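Local atomic coordinates of putative esterase/lipase/thioesterase (Silicibacter sp., PDB entry 2PBL), a protein that probably hydrolyses ester or thioester bonds, as an alpha/beta-hydrolase-fold enzyme whose natural substrate is not established. Residues L55-F66 and A89-M98; I127-A138 and R159-L169. All coordinates share one frame; numbering follows the deposited sequence.

Contact 1 of 2, residues L55-F66 and A89-M98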
# COMPACT_ATOMS: atom_id res chain seq x y z
N LEU A 55 -5.26 -14.03 2.24
CA LEU A 55 -4.84 -14.10 3.62
C LEU A 55 -3.84 -15.25 3.79
O LEU A 55 -4.16 -16.43 3.57
CB LEU A 55 -6.03 -14.28 4.54
CG LEU A 55 -5.77 -14.24 6.03
CD1 LEU A 55 -5.15 -12.90 6.48
CD2 LEU A 55 -7.10 -14.45 6.74
N PHE A 56 -2.63 -14.85 4.13
CA PHE A 56 -1.53 -15.77 4.36
C PHE A 56 -1.30 -15.91 5.85
O PHE A 56 -1.02 -14.94 6.56
CB PHE A 56 -0.26 -15.31 3.63
CG PHE A 56 -0.49 -15.08 2.16
CD1 PHE A 56 -0.79 -16.14 1.33
CD2 PHE A 56 -0.51 -13.79 1.63
CE1 PHE A 56 -1.08 -15.93 0.01
CE2 PHE A 56 -0.81 -13.59 0.30
CZ PHE A 56 -1.07 -14.65 -0.50
N LEU A 57 -1.37 -17.16 6.32
CA LEU A 57 -1.27 -17.47 7.74
C LEU A 57 0.10 -17.99 8.07
O LEU A 57 0.66 -18.76 7.27
CB LEU A 57 -2.26 -18.57 8.09
CG LEU A 57 -3.70 -18.23 7.74
CD1 LEU A 57 -4.60 -19.40 7.93
CD2 LEU A 57 -4.21 -17.04 8.54
N PRO A 58 0.64 -17.60 9.26
CA PRO A 58 1.91 -18.11 9.73
C PRO A 58 1.67 -19.49 10.27
O PRO A 58 0.53 -19.94 10.35
CB PRO A 58 2.28 -17.15 10.88
CG PRO A 58 1.00 -16.73 11.44
CD PRO A 58 0.02 -16.71 10.27
N GLU A 59 2.74 -20.17 10.66
CA GLU A 59 2.57 -21.50 11.20
C GLU A 59 1.92 -21.54 12.57
O GLU A 59 1.08 -22.39 12.82
CB GLU A 59 3.90 -22.24 11.23
CG GLU A 59 4.32 -22.72 9.88
CD GLU A 59 5.45 -23.70 10.00
OE1 GLU A 59 6.60 -23.27 10.17
OE2 GLU A 59 5.15 -24.89 9.94
N GLY A 60 2.31 -20.68 13.50
CA GLY A 60 1.64 -20.71 14.81
C GLY A 60 0.44 -19.77 14.88
O GLY A 60 -0.08 -19.32 13.86
N THR A 61 0.01 -19.48 16.10
CA THR A 61 -1.02 -18.47 16.35
C THR A 61 -0.49 -17.10 15.91
O THR A 61 0.59 -16.69 16.30
CB THR A 61 -1.35 -18.41 17.82
OG1 THR A 61 -1.93 -19.66 18.21
CG2 THR A 61 -2.34 -17.28 18.10
N PRO A 62 -1.21 -16.43 15.03
CA PRO A 62 -0.69 -15.15 14.57
C PRO A 62 -0.51 -14.13 15.69
O PRO A 62 -1.35 -14.06 16.60
CB PRO A 62 -1.76 -14.70 13.56
CG PRO A 62 -2.45 -15.93 13.15
CD PRO A 62 -2.45 -16.81 14.33
N VAL A 63 0.60 -13.40 15.66
CA VAL A 63 0.85 -12.35 16.63
C VAL A 63 0.07 -11.08 16.29
O VAL A 63 0.07 -10.10 17.07
CB VAL A 63 2.37 -11.95 16.73
CG1 VAL A 63 3.25 -13.14 17.02
CG2 VAL A 63 2.85 -11.22 15.50
N GLY A 64 -0.55 -11.07 15.11
CA GLY A 64 -1.27 -9.93 14.65
C GLY A 64 -1.46 -9.99 13.15
O GLY A 64 -1.06 -10.97 12.49
N LEU A 65 -2.01 -8.89 12.63
CA LEU A 65 -2.34 -8.76 11.22
C LEU A 65 -1.60 -7.66 10.52
O LEU A 65 -1.58 -6.52 10.98
CB LEU A 65 -3.84 -8.45 11.07
CG LEU A 65 -4.33 -8.05 9.69
CD1 LEU A 65 -4.20 -9.24 8.71
CD2 LEU A 65 -5.75 -7.58 9.73
N PHE A 66 -1.02 -8.01 9.37
CA PHE A 66 -0.31 -7.05 8.54
C PHE A 66 -1.04 -6.97 7.21
O PHE A 66 -1.18 -7.98 6.54
CB PHE A 66 1.16 -7.46 8.36
CG PHE A 66 1.89 -6.83 7.18
CD1 PHE A 66 1.73 -5.53 6.82
CD2 PHE A 66 2.85 -7.56 6.50
CE1 PHE A 66 2.48 -4.99 5.80
CE2 PHE A 66 3.57 -7.04 5.47
CZ PHE A 66 3.40 -5.75 5.13
N ALA A 89 7.20 -10.79 7.17
CA ALA A 89 6.25 -10.67 8.29
C ALA A 89 5.74 -12.03 8.73
O ALA A 89 5.56 -12.24 9.91
CB ALA A 89 5.08 -9.76 7.91
N LEU A 90 5.45 -12.91 7.77
CA LEU A 90 5.02 -14.27 8.09
C LEU A 90 6.03 -14.95 9.00
O LEU A 90 5.65 -15.59 9.95
CB LEU A 90 4.83 -15.12 6.83
CG LEU A 90 3.54 -15.00 6.04
CD1 LEU A 90 3.66 -15.81 4.76
CD2 LEU A 90 2.36 -15.48 6.85
N SER A 91 7.32 -14.80 8.72
CA SER A 91 8.36 -15.43 9.52
C SER A 91 8.40 -14.90 10.96
O SER A 91 8.89 -15.60 11.83
CB SER A 91 9.75 -15.28 8.89
OG SER A 91 10.24 -13.97 9.10
N LYS A 92 7.91 -13.67 11.18
CA LYS A 92 7.85 -13.08 12.51
C LYS A 92 6.51 -13.42 13.22
O LYS A 92 6.27 -12.99 14.35
CB LYS A 92 8.08 -11.57 12.45
CG LYS A 92 9.52 -11.18 12.06
CD LYS A 92 9.79 -9.69 12.30
CE LYS A 92 10.05 -9.30 13.76
NZ LYS A 92 10.12 -7.78 13.97
N GLY A 93 5.64 -14.18 12.55
CA GLY A 93 4.39 -14.63 13.13
C GLY A 93 3.14 -13.81 12.83
O GLY A 93 2.12 -14.04 13.46
N TRP A 94 3.22 -12.90 11.86
CA TRP A 94 2.07 -12.10 11.46
C TRP A 94 1.29 -12.79 10.36
O TRP A 94 1.87 -13.42 9.46
CB TRP A 94 2.55 -10.76 10.89
CG TRP A 94 3.15 -9.91 11.94
CD1 TRP A 94 4.38 -10.05 12.48
CD2 TRP A 94 2.52 -8.84 12.64
NE1 TRP A 94 4.59 -9.12 13.45
CE2 TRP A 94 3.47 -8.34 13.57
CE3 TRP A 94 1.26 -8.22 12.55
CZ2 TRP A 94 3.19 -7.29 14.43
CZ3 TRP A 94 1.00 -7.16 13.39
CH2 TRP A 94 1.94 -6.71 14.33
N ALA A 95 -0.03 -12.68 10.42
CA ALA A 95 -0.86 -13.09 9.28
C ALA A 95 -0.77 -11.92 8.31
O ALA A 95 -0.62 -10.79 8.72
CB ALA A 95 -2.29 -13.34 9.66
N VAL A 96 -0.87 -12.18 7.02
CA VAL A 96 -0.71 -11.10 6.06
C VAL A 96 -1.86 -11.04 5.06
O VAL A 96 -2.13 -12.00 4.35
CB VAL A 96 0.66 -11.25 5.31
CG1 VAL A 96 0.82 -10.18 4.25
CG2 VAL A 96 1.80 -11.21 6.32
N ALA A 97 -2.53 -9.88 5.00
CA ALA A 97 -3.63 -9.72 4.08
C ALA A 97 -3.22 -8.82 2.93
O ALA A 97 -2.60 -7.79 3.16
CB ALA A 97 -4.87 -9.11 4.81
N MSE A 98 -3.69 -9.14 1.73
CA MSE A 98 -3.43 -8.34 0.55
C MSE A 98 -4.68 -8.13 -0.29
O MSE A 98 -5.13 -9.01 -0.97
CB MSE A 98 -2.32 -8.97 -0.29
CG MSE A 98 -0.98 -8.77 0.36
SE MSE A 98 0.48 -9.50 -0.73
CE MSE A 98 1.97 -9.11 0.36
O HOH W 1 5.26 -18.80 10.14
O HOH W 2 2.94 -17.01 15.10

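Contact 2 of 2, residues I127-A138 and R159-L169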
# COMPACT_ATOMS: atom_id res chain seq x y z
N ILE A 127 -8.35 -12.12 11.75
CA ILE A 127 -7.19 -12.16 12.57
C ILE A 127 -7.33 -11.24 13.78
O ILE A 127 -7.65 -10.05 13.66
CB ILE A 127 -5.94 -11.74 11.75
CG1 ILE A 127 -5.81 -12.57 10.46
CG2 ILE A 127 -4.68 -11.86 12.58
CD1 ILE A 127 -5.51 -14.04 10.70
N ASP A 128 -7.03 -11.79 14.94
CA ASP A 128 -7.05 -11.03 16.14
C ASP A 128 -5.67 -10.39 16.34
O ASP A 128 -4.67 -10.84 15.78
CB ASP A 128 -7.37 -11.93 17.33
CG ASP A 128 -8.74 -12.55 17.27
OD1 ASP A 128 -9.57 -12.12 16.46
OD2 ASP A 128 -9.01 -13.46 18.08
N GLY A 129 -5.63 -9.32 17.13
CA GLY A 129 -4.37 -8.74 17.54
C GLY A 129 -4.14 -7.37 16.96
O GLY A 129 -5.02 -6.84 16.29
N PRO A 130 -2.93 -6.80 17.17
CA PRO A 130 -2.65 -5.54 16.58
C PRO A 130 -2.64 -5.62 15.04
O PRO A 130 -2.40 -6.68 14.44
CB PRO A 130 -1.27 -5.20 17.11
CG PRO A 130 -0.64 -6.51 17.34
CD PRO A 130 -1.76 -7.29 17.94
N ILE A 131 -2.86 -4.48 14.43
CA ILE A 131 -2.87 -4.37 12.99
C ILE A 131 -1.75 -3.41 12.56
O ILE A 131 -1.59 -2.35 13.15
CB ILE A 131 -4.21 -3.78 12.52
CG1 ILE A 131 -5.34 -4.72 12.93
CG2 ILE A 131 -4.12 -3.51 10.99
CD1 ILE A 131 -6.74 -4.22 12.62
N VAL A 132 -1.00 -3.84 11.54
CA VAL A 132 0.04 -3.00 10.92
C VAL A 132 -0.30 -2.93 9.42
O VAL A 132 -0.73 -3.90 8.80
CB VAL A 132 1.49 -3.43 11.22
CG1 VAL A 132 1.83 -3.24 12.73
CG2 VAL A 132 1.80 -4.88 10.72
N LEU A 133 -0.08 -1.74 8.86
CA LEU A 133 -0.39 -1.45 7.49
C LEU A 133 0.82 -1.01 6.74
O LEU A 133 1.58 -0.18 7.24
CB LEU A 133 -1.40 -0.28 7.43
CG LEU A 133 -2.80 -0.46 8.08
CD1 LEU A 133 -3.69 0.74 7.80
CD2 LEU A 133 -3.44 -1.78 7.64
N ALA A 134 1.01 -1.54 5.53
CA ALA A 134 2.01 -0.97 4.62
C ALA A 134 1.41 -0.99 3.23
O ALA A 134 0.53 -1.79 2.93
CB ALA A 134 3.33 -1.71 4.65
N GLY A 135 1.89 -0.11 2.40
CA GLY A 135 1.37 0.01 1.05
C GLY A 135 2.33 0.81 0.19
O GLY A 135 2.98 1.75 0.67
N HIS A 136 2.38 0.43 -1.09
CA HIS A 136 3.34 0.99 -2.02
C HIS A 136 2.71 1.92 -3.04
O HIS A 136 1.75 1.53 -3.73
CB HIS A 136 4.04 -0.19 -2.68
CG HIS A 136 5.03 0.17 -3.75
ND1 HIS A 136 4.99 -0.39 -5.00
CD2 HIS A 136 6.09 1.01 -3.73
CE1 HIS A 136 5.99 0.09 -5.72
NE2 HIS A 136 6.65 0.97 -4.99
N SER A 137 3.21 3.15 -3.11
CA SER A 137 2.81 4.07 -4.17
C SER A 137 1.31 4.44 -3.97
O SER A 137 0.98 5.01 -2.89
CB SER A 137 3.19 3.46 -5.52
OG SER A 137 3.25 4.44 -6.56
N ALA A 138 0.43 4.13 -4.92
CA ALA A 138 -1.03 4.32 -4.71
C ALA A 138 -1.47 3.61 -3.42
O ALA A 138 -2.41 4.06 -2.71
CB ALA A 138 -1.83 3.77 -5.89
N ARG A 159 -6.95 -0.48 16.83
CA ARG A 159 -5.97 -1.58 16.81
C ARG A 159 -4.78 -1.31 15.93
O ARG A 159 -3.78 -2.06 15.98
CB ARG A 159 -6.62 -2.84 16.32
CG ARG A 159 -7.67 -3.45 17.25
CD ARG A 159 -8.50 -4.46 16.53
NE ARG A 159 -7.71 -5.61 16.08
CZ ARG A 159 -8.18 -6.58 15.33
NH1 ARG A 159 -9.44 -6.61 14.96
NH2 ARG A 159 -7.40 -7.58 14.96
N ILE A 160 -4.83 -0.23 15.12
CA ILE A 160 -3.69 -0.01 14.21
C ILE A 160 -2.50 0.47 15.04
O ILE A 160 -2.57 1.51 15.72
CB ILE A 160 -4.00 0.98 13.11
CG1 ILE A 160 -5.08 0.44 12.18
CG2 ILE A 160 -2.73 1.31 12.27
CD1 ILE A 160 -5.58 1.50 11.21
N ARG A 161 -1.39 -0.25 14.92
CA ARG A 161 -0.18 0.02 15.67
C ARG A 161 0.83 0.83 14.89
O ARG A 161 1.39 1.79 15.40
CB ARG A 161 0.44 -1.31 16.16
CG ARG A 161 1.77 -1.18 16.84
CD ARG A 161 2.18 -2.40 17.59
NE ARG A 161 3.56 -2.30 18.09
CZ ARG A 161 3.89 -1.66 19.22
NH1 ARG A 161 2.98 -1.01 19.92
NH2 ARG A 161 5.15 -1.61 19.59
N ASN A 162 1.06 0.43 13.64
CA ASN A 162 2.06 1.06 12.76
C ASN A 162 1.46 1.22 11.37
O ASN A 162 0.70 0.35 10.88
CB ASN A 162 3.33 0.18 12.54
CG ASN A 162 4.06 -0.26 13.81
OD1 ASN A 162 4.23 0.52 14.71
ND2 ASN A 162 4.59 -1.57 13.86
N VAL A 163 1.82 2.32 10.71
CA VAL A 163 1.48 2.54 9.30
C VAL A 163 2.76 2.96 8.60
O VAL A 163 3.37 3.99 8.97
CB VAL A 163 0.36 3.58 9.06
CG1 VAL A 163 0.11 3.67 7.56
CG2 VAL A 163 -0.91 3.18 9.76
N VAL A 164 3.12 2.19 7.56
CA VAL A 164 4.36 2.39 6.77
C VAL A 164 4.03 2.50 5.29
O VAL A 164 4.01 1.49 4.55
CB VAL A 164 5.42 1.27 6.99
CG1 VAL A 164 6.73 1.59 6.25
CG2 VAL A 164 5.68 1.10 8.47
N PRO A 165 3.75 3.73 4.82
CA PRO A 165 3.51 4.01 3.40
C PRO A 165 4.84 4.08 2.71
O PRO A 165 5.72 4.83 3.13
CB PRO A 165 2.91 5.43 3.42
CG PRO A 165 2.52 5.67 4.84
CD PRO A 165 3.54 4.97 5.62
N ILE A 166 5.01 3.20 1.72
CA ILE A 166 6.25 3.06 1.04
C ILE A 166 6.09 3.84 -0.27
O ILE A 166 5.24 3.50 -1.11
CB ILE A 166 6.53 1.58 0.75
CG1 ILE A 166 6.52 0.75 2.07
CG2 ILE A 166 7.83 1.47 0.01
CD1 ILE A 166 6.43 -0.85 1.81
N SER A 167 6.87 4.90 -0.44
CA SER A 167 6.82 5.72 -1.64
C SER A 167 5.38 6.17 -1.91
O SER A 167 4.85 6.00 -3.01
CB SER A 167 7.38 4.92 -2.80
OG SER A 167 8.60 4.28 -2.42
N PRO A 168 4.75 6.80 -0.90
CA PRO A 168 3.36 7.19 -1.06
C PRO A 168 3.07 8.43 -1.94
O PRO A 168 3.92 9.31 -2.16
CB PRO A 168 2.95 7.57 0.37
CG PRO A 168 4.25 8.14 0.94
CD PRO A 168 5.27 7.15 0.44
N LEU A 169 1.85 8.46 -2.45
CA LEU A 169 1.29 9.69 -3.00
C LEU A 169 0.53 10.34 -1.84
O LEU A 169 -0.53 9.81 -1.41
CB LEU A 169 0.37 9.38 -4.16
CG LEU A 169 1.32 8.82 -5.25
CD1 LEU A 169 0.77 7.74 -6.09
CD2 LEU A 169 1.82 10.01 -6.07

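Contact 1 of 2, residues L55-F66 and A89-M98
Val-63 and Trp-94 meet in a CH-pi contact. The methyl CG2 of Val-63 sits over one face of the indole, 3.4 Å from the centroid of the five-membered ring of Trp-94. The two side chains cross at about a right angle. The Trp-94 CG lies anti to its own carbonyl carbon (chi1 -68°), which swings the indole alongside the backbone of Gly-64 and Leu-65. Trp-94 CE3 comes within 3.3 Å of Leu-65 N. With an alanine in place of Trp-94, the Val-63 CG2 methyl would probably lose its aromatic partner and a gap would open beside Gly-64.

Phe-66 CD2 touches Ala-89 CB at 3.4 Å. The side chains of Phe-66 and Val-96 lie side by side, pointing the same way. Leu-90 CD2 packs against the backbone of Phe-56 and Leu-57.

Backbone bonds hold the strands. Phe-56 and Val-96 form an antiparallel hydrogen-bonded pair; Phe-56 N to Val-96 O is 2.9 Å and almost straight (177°). Parallel pairing joins Leu-65 to Ala-95 and Phe-66 to Val-96. Outside the strands, Val-63 N donates a hydrogen bond to Gly-93 O (2.7 Å).

Gly-93 ends helix 87-91 in a Schellman motif. Strand 64-69, this helix and strand 94-99 form a beta-alpha-beta unit of the alpha/beta hydrolase fold.

Contact 2 of 2, residues I127-A138 and R159-L169
Gly-129 O is gripped by two nitrogens of Arg-159, which approaches side-on. Arg-159 NE donates to Gly-129 O at 3.0 Å. Arg-159 NH2 donates to Gly-129 O at 2.8 Å, on a lone pair in the carbonyl plane. Arg-159 NH2 also binds Ile-127 O at 2.8 Å. Both oxygens lie in the guanidinium plane, at its edge. Ile-131 CD1 sits over the centre of one face, 3.8 Å above the guanidinium plane of Arg-159. The Arg-159 chain bends at chi3 (64°), and this turns NE and NH2 together onto the loop carbonyls. NH1 goes to Ala-124 O. These bonds and the isoleucine methyl probably fix the rotation of the group.

Strands 131-136 and 160-166 run parallel, at 6°. Their backbone bonds go from Ile-131 N to Arg-159 O at one end to Ser-137 N to Ile-166 O at the other. Gly-135 N to Val-164 O is weak, but Ile-166 N to Gly-135 O is short at 2.7 Å.

Leu-133 CD1 meets Ile-160 CD1 and Val-163 CG2. On the other sheet face, Val-132 CG1 lies beside Asn-162 ND2 at 3.4 Å; that amide donates to Ile-260 O and Ala-262 O.

Ser-137 follows strand 131-136 at positive phi, probably in the nucleophile elbow. Ser-137 OG bonds His-242 NE2, consistent with a Ser-His-Glu triad completed by Glu-215. Ser-167 OG bonds that same glutamate. The Ser-137 N bond to Ile-166 O ties the elbow to the neighbouring strand, and is likely to help hold the probable nucleophile in place.

In the fold
Contact 1 closes before contact 2 opens along the chain. Their centres lie about 14 Å apart, and both belong to one mixed sheet. Contact 1 joins strands 52-56, 94-99 and 64-69. Contact 2 joins the next two strands, 131-136 and 160-166. Strand 64-69 links them: Leu-65 N and O make probable hydrogen bonds to Pro-130 O and Val-132 N. Ala-95 CB also packs on Ile-127 CD1. Helix 255-261 touches Phe-66 and Trp-94 of contact 1 and Val-132, Ala-134 and Val-164 of contact 2. Contact 2 lies nearer the centre of the chain. The probable catalytic serine is thus presented from a central strand, while contact 1 extends the same sheet toward its edge strand 39-44.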